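Local coordinates for beta-1,4-galactanase (Humicola insolens, PDB 1HJQ), which hydrolyses the beta-1,4-galactosidic linkages of type I arabinogalactans, as a family 53 glycoside hydrolase of clan GH-A, at residues Ser10-Glu15 with Ile63-Arg68; Pro31-Leu36 with Lys70-Gly75. All blocks are in the same frame, centred on the assembly; numbering follows the deposited sequence.

Contact 1 of 2, residues Ser10-Glu15 with Ile63-Arg68; sequences SSVMVE and IQLARR
Met13 sets its CG opposite its own carbonyl carbon (chi1 -72°), which sends the side chain out from helix 12-17 toward helix 59-71, and a bend at chi3 (-71°) then folds CE back over Gln64 and Leu65. CG, SD and CE all touch helix 59-71. CE lies 3.9 Å from Gln64 CB, and SD sits beside the amide end of the same glutamine, 3.7 Å from its NE2, a van der Waals contact on the solvent side. CG in turn touches Leu65 CD2 at 4.0 Å, the leucine and the methionine running past one another in opposite senses. Deeper in, Leu65 also reaches the first segment: its CD1 is 3.8 Å from Ser10 O, a carbonyl oxygen hydrogen-bonded to the hydroxyl of Tyr61, and the same methyl packs against Val12 CG1. Arg68 closes the other end. Its guanidinium slants across the apolar side chains, with NH1 3.9 Å from Met13 CG and NH2 4.2 Å from Val12 CG2. These are contacts of packing; the charge is taken up by salt bridges from NH1 to Glu16 and from NH2 to Glu33, which would tend to fix how the group is turned. Ser10 OG bonds to Asp8 OD1 and Arg47 N, and the serine side chain lies about 9 Å from that of Glu245, the probable nucleophile. Here the loop after the first strand of a (beta/alpha)8 barrel, with the short helix it leads into, rests against the helix joining the second and third strands.

Contact 2 of 2, residues Pro31-Leu36 with Lys70-Gly75; sequences PLEYIL and KAAGLG
Tyr34 lays one face of its ring against Ala72, whose CB stands 3.9 Å from the ring centroid and 27° off the normal, a CH-pi contact. The methyl is displaced toward the rim, so CE2 is the ring atom it meets most closely, at 3.5 Å. The phenol oxygen reaches further along the helix end, where OH lies 3.6 Å from Ala71 CB. The Ala72 methyl also meets Glu33, roughly at right angles to its approach to the ring: it is 3.7 Å from Glu33 CG and also touches that residue's backbone oxygen. CG of Glu33 is placed between the backbone N and the carbonyl carbon (chi1 62°), and the chain then turns at chi2, so the aliphatic part packs on Ala72 while the carboxylate swings off to a salt bridge with Arg68. Helix 59-71 stops here in a Schellman motif, with Gly73 at positive phi as the C-prime residue; Gly73 N bonds to Lys70 O, and Leu74 N to Ala69 O. That reversal turns the chain inward toward strand 75-80 of the barrel, and it brings Leu74 against helix 32-38. Leu74 points CD1 at the backbone there, 3.4 Å from Glu33 O, with Glu33 CB and Leu36 CB at its sides, the latter 4.3 Å away. Both leucines also rest on Val44 of strand 43-48, whereas the tyrosine and Ala71 lie nearer the protein surface.

How the contacts relate
Helix 59-71 serves both contacts: its middle packs on helix 12-17 in contact 1, and its C-terminal end with the turn beyond it meets helix 32-38 in contact 2. Contact 1 is the more buried and lies nearer the catalytic end of the barrel; contact 2 is partly buried and away from the active-site residues. Longer side chains, a methionine, a leucine and an arginine, make up the first, whereas the second relies on a tyrosine face, alanine methyls and a helix-ending turn. The two join through a salt bridge of 2.8 Å between Arg68 NH2 and Glu33 OE1, and Val12 CG2 packs on Leu32 CD2 nearby.

Contact 1 of 2, residues Ser10-Glu15 with Ile63-Arg68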
loop_
_atom_site.group_PDB
_atom_site.type_symbol
_atom_site.label_atom_id
_atom_site.label_comp_id
_atom_site.label_asym_id
_atom_site.label_seq_id
_atom_site.Cartn_x
_atom_site.Cartn_y
_atom_site.Cartn_z
ATOM N N SER A 10 -9.563 -1.598 -1.190
ATOM C CA SER A 10 -9.794 -2.195 -2.502
ATOM C C SER A 10 -10.917 -3.228 -2.605
ATOM O O SER A 10 -11.635 -3.270 -3.597
ATOM C CB SER A 10 -8.481 -2.800 -3.023
ATOM O OG SER A 10 -7.443 -1.826 -3.046
ATOM N N SER A 11 -11.082 -4.049 -1.579
ATOM C CA SER A 11 -12.102 -5.087 -1.600
ATOM C C SER A 11 -13.542 -4.609 -1.426
ATOM O O SER A 11 -14.483 -5.387 -1.619
ATOM C CB SER A 11 -11.809 -6.095 -0.504
ATOM O OG SER A 11 -11.983 -5.483 0.759
ATOM N N VAL A 12 -13.724 -3.341 -1.082
ATOM C CA VAL A 12 -15.061 -2.824 -0.824
ATOM C C VAL A 12 -16.198 -3.242 -1.769
ATOM O O VAL A 12 -17.246 -3.687 -1.296
ATOM C CB VAL A 12 -15.043 -1.291 -0.707
ATOM C CG1 VAL A 12 -14.608 -0.683 -2.015
ATOM C CG2 VAL A 12 -16.414 -0.785 -0.289
ATOM N N MET A 13 -16.021 -3.114 -3.081
ATOM C CA MET A 13 -17.103 -3.487 -3.998
ATOM C C MET A 13 -17.319 -4.988 -4.105
ATOM O O MET A 13 -18.443 -5.444 -4.289
ATOM C CB MET A 13 -16.877 -2.894 -5.393
ATOM C CG MET A 13 -17.105 -1.396 -5.451
ATOM S SD MET A 13 -17.444 -0.803 -7.116
ATOM C CE MET A 13 -15.825 -0.985 -7.883
ATOM N N VAL A 14 -16.241 -5.755 -3.998
ATOM C CA VAL A 14 -16.345 -7.201 -4.065
ATOM C C VAL A 14 -17.189 -7.628 -2.875
ATOM O O VAL A 14 -18.018 -8.534 -2.978
ATOM C CB VAL A 14 -14.949 -7.873 -3.997
ATOM C CG1 VAL A 14 -15.089 -9.366 -3.874
ATOM C CG2 VAL A 14 -14.148 -7.527 -5.242
ATOM N N GLU A 15 -16.989 -6.959 -1.745
ATOM C CA GLU A 15 -17.756 -7.280 -0.549
ATOM C C GLU A 15 -19.210 -6.851 -0.691
ATOM O O GLU A 15 -20.119 -7.589 -0.299
ATOM C CB GLU A 15 -17.137 -6.625 0.685
ATOM C CG GLU A 15 -15.852 -7.293 1.129
ATOM C CD GLU A 15 -16.072 -8.727 1.565
ATOM O OE1 GLU A 15 -16.613 -9.520 0.766
ATOM O OE2 GLU A 15 -15.704 -9.063 2.710
ATOM N N ILE A 63 -11.716 3.119 -10.943
ATOM C CA ILE A 63 -12.259 4.438 -11.220
ATOM C C ILE A 63 -13.567 4.643 -10.471
ATOM O O ILE A 63 -13.850 5.739 -9.998
ATOM C CB ILE A 63 -12.480 4.648 -12.719
ATOM C CG1 ILE A 63 -11.123 4.865 -13.385
ATOM C CG2 ILE A 63 -13.422 5.825 -12.958
ATOM C CD1 ILE A 63 -11.203 5.288 -14.818
ATOM N N GLN A 64 -14.364 3.585 -10.355
ATOM C CA GLN A 64 -15.628 3.682 -9.631
ATOM C C GLN A 64 -15.302 3.955 -8.164
ATOM O O GLN A 64 -15.967 4.761 -7.509
ATOM C CB GLN A 64 -16.427 2.383 -9.759
ATOM C CG GLN A 64 -17.924 2.605 -9.948
ATOM C CD GLN A 64 -18.693 1.306 -10.120
ATOM O OE1 GLN A 64 -18.353 0.474 -10.971
ATOM N NE2 GLN A 64 -19.740 1.123 -9.314
ATOM N N LEU A 65 -14.263 3.294 -7.660
ATOM C CA LEU A 65 -13.836 3.475 -6.276
ATOM C C LEU A 65 -13.323 4.881 -6.019
ATOM O O LEU A 65 -13.725 5.538 -5.060
ATOM C CB LEU A 65 -12.738 2.478 -5.916
ATOM C CG LEU A 65 -13.214 1.078 -5.546
ATOM C CD1 LEU A 65 -12.040 0.229 -5.072
ATOM C CD2 LEU A 65 -14.247 1.204 -4.452
ATOM N N ALA A 66 -12.422 5.332 -6.880
ATOM C CA ALA A 66 -11.847 6.663 -6.750
ATOM C C ALA A 66 -12.951 7.710 -6.671
ATOM O O ALA A 66 -13.019 8.491 -5.724
ATOM C CB ALA A 66 -10.934 6.948 -7.930
ATOM N N ARG A 67 -13.823 7.711 -7.670
ATOM C CA ARG A 67 -14.911 8.663 -7.716
ATOM C C ARG A 67 -15.646 8.654 -6.378
ATOM O O ARG A 67 -15.929 9.708 -5.810
ATOM C CB ARG A 67 -15.845 8.310 -8.870
ATOM C CG ARG A 67 -16.795 9.411 -9.275
ATOM C CD ARG A 67 -17.509 9.034 -10.556
ATOM N NE ARG A 67 -16.629 9.103 -11.721
ATOM C CZ ARG A 67 -16.762 8.334 -12.799
ATOM N NH1 ARG A 67 -17.736 7.434 -12.854
ATOM N NH2 ARG A 67 -15.932 8.468 -13.826
ATOM N N ARG A 68 -15.933 7.468 -5.860
ATOM C CA ARG A 68 -16.619 7.359 -4.575
ATOM C C ARG A 68 -15.761 7.920 -3.446
ATOM O O ARG A 68 -16.238 8.685 -2.617
ATOM C CB ARG A 68 -16.971 5.896 -4.273
ATOM C CG ARG A 68 -18.192 5.381 -5.028
ATOM C CD ARG A 68 -18.445 3.899 -4.767
ATOM N NE ARG A 68 -18.593 3.606 -3.343
ATOM C CZ ARG A 68 -18.906 2.409 -2.857
ATOM N NH1 ARG A 68 -19.106 1.391 -3.686
ATOM N NH2 ARG A 68 -19.018 2.231 -1.543
#

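Contact 2 of 2, residues Pro31-Leu36 with Lys70-Gly75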
loop_
_atom_site.group_PDB
_atom_site.type_symbol
_atom_site.label_atom_id
_atom_site.label_comp_id
_atom_site.label_asym_id
_atom_site.label_seq_id
_atom_site.Cartn_x
_atom_site.Cartn_y
_atom_site.Cartn_z
ATOM N N PRO A 31 -22.341 3.857 3.005
ATOM C CA PRO A 31 -21.262 3.377 2.132
ATOM C C PRO A 31 -19.943 3.512 2.893
ATOM O O PRO A 31 -19.710 4.524 3.564
ATOM C CB PRO A 31 -21.341 4.314 0.935
ATOM C CG PRO A 31 -22.799 4.725 0.906
ATOM C CD PRO A 31 -23.093 4.954 2.367
ATOM N N LEU A 32 -19.086 2.500 2.788
ATOM C CA LEU A 32 -17.810 2.480 3.502
ATOM C C LEU A 32 -16.995 3.777 3.476
ATOM O O LEU A 32 -16.506 4.226 4.517
ATOM C CB LEU A 32 -16.953 1.322 2.986
ATOM C CG LEU A 32 -15.682 0.968 3.761
ATOM C CD1 LEU A 32 -16.016 0.701 5.212
ATOM C CD2 LEU A 32 -15.029 -0.260 3.135
ATOM N N GLU A 33 -16.851 4.390 2.302
ATOM C CA GLU A 33 -16.065 5.616 2.214
ATOM C C GLU A 33 -16.486 6.653 3.259
ATOM O O GLU A 33 -15.651 7.420 3.740
ATOM C CB GLU A 33 -16.126 6.226 0.798
ATOM C CG GLU A 33 -17.506 6.668 0.314
ATOM C CD GLU A 33 -18.240 5.577 -0.447
ATOM O OE1 GLU A 33 -18.252 4.418 0.027
ATOM O OE2 GLU A 33 -18.814 5.881 -1.518
ATOM N N TYR A 34 -17.766 6.676 3.624
ATOM C CA TYR A 34 -18.235 7.638 4.614
ATOM C C TYR A 34 -17.950 7.195 6.039
ATOM O O TYR A 34 -17.659 8.024 6.902
ATOM C CB TYR A 34 -19.720 7.935 4.406
ATOM C CG TYR A 34 -19.946 8.652 3.103
ATOM C CD1 TYR A 34 -20.440 7.978 1.985
ATOM C CD2 TYR A 34 -19.584 9.993 2.961
ATOM C CE1 TYR A 34 -20.564 8.622 0.754
ATOM C CE2 TYR A 34 -19.701 10.645 1.737
ATOM C CZ TYR A 34 -20.191 9.954 0.639
ATOM O OH TYR A 34 -20.311 10.599 -0.571
ATOM N N ILE A 35 -18.016 5.893 6.289
ATOM C CA ILE A 35 -17.693 5.386 7.617
ATOM C C ILE A 35 -16.209 5.656 7.855
ATOM O O ILE A 35 -15.799 5.954 8.976
ATOM C CB ILE A 35 -17.934 3.876 7.730
ATOM C CG1 ILE A 35 -19.432 3.585 7.631
ATOM C CG2 ILE A 35 -17.366 3.357 9.045
ATOM C CD1 ILE A 35 -19.760 2.121 7.558
ATOM N N LEU A 36 -15.412 5.559 6.789
ATOM C CA LEU A 36 -13.974 5.813 6.885
ATOM C C LEU A 36 -13.675 7.279 7.174
ATOM O O LEU A 36 -12.906 7.589 8.082
ATOM C CB LEU A 36 -13.261 5.420 5.592
ATOM C CG LEU A 36 -13.328 3.959 5.159
ATOM C CD1 LEU A 36 -12.459 3.794 3.917
ATOM C CD2 LEU A 36 -12.850 3.043 6.285
ATOM N N LYS A 70 -13.497 10.121 -3.542
ATOM C CA LYS A 70 -13.439 11.566 -3.692
ATOM C C LYS A 70 -14.714 12.227 -3.140
ATOM O O LYS A 70 -14.648 13.254 -2.461
ATOM C CB LYS A 70 -13.264 11.907 -5.175
ATOM C CG LYS A 70 -13.214 13.393 -5.506
ATOM C CD LYS A 70 -13.306 13.604 -7.017
ATOM C CE LYS A 70 -13.244 15.080 -7.398
ATOM N NZ LYS A 70 -13.413 15.268 -8.873
ATOM N N ALA A 71 -15.874 11.642 -3.422
ATOM C CA ALA A 71 -17.123 12.216 -2.939
ATOM C C ALA A 71 -17.117 12.320 -1.415
ATOM O O ALA A 71 -17.724 13.222 -0.847
ATOM C CB ALA A 71 -18.308 11.378 -3.405
ATOM N N ALA A 72 -16.429 11.397 -0.753
ATOM C CA ALA A 72 -16.353 11.413 0.700
ATOM C C ALA A 72 -15.161 12.242 1.169
ATOM O O ALA A 72 -14.781 12.181 2.332
ATOM C CB ALA A 72 -16.250 9.990 1.238
ATOM N N GLY A 73 -14.567 13.003 0.255
ATOM C CA GLY A 73 -13.437 13.850 0.594
ATOM C C GLY A 73 -12.138 13.136 0.927
ATOM O O GLY A 73 -11.244 13.713 1.555
ATOM N N LEU A 74 -12.015 11.882 0.505
ATOM C CA LEU A 74 -10.803 11.125 0.782
ATOM C C LEU A 74 -9.785 11.218 -0.355
ATOM O O LEU A 74 -10.144 11.203 -1.533
ATOM C CB LEU A 74 -11.162 9.661 1.035
ATOM C CG LEU A 74 -12.255 9.478 2.086
ATOM C CD1 LEU A 74 -12.665 8.025 2.164
ATOM C CD2 LEU A 74 -11.752 9.971 3.428
ATOM N N GLY A 75 -8.511 11.318 0.011
ATOM C CA GLY A 75 -7.461 11.385 -0.985
ATOM C C GLY A 75 -7.271 10.022 -1.624
ATOM O O GLY A 75 -7.780 9.005 -1.126
#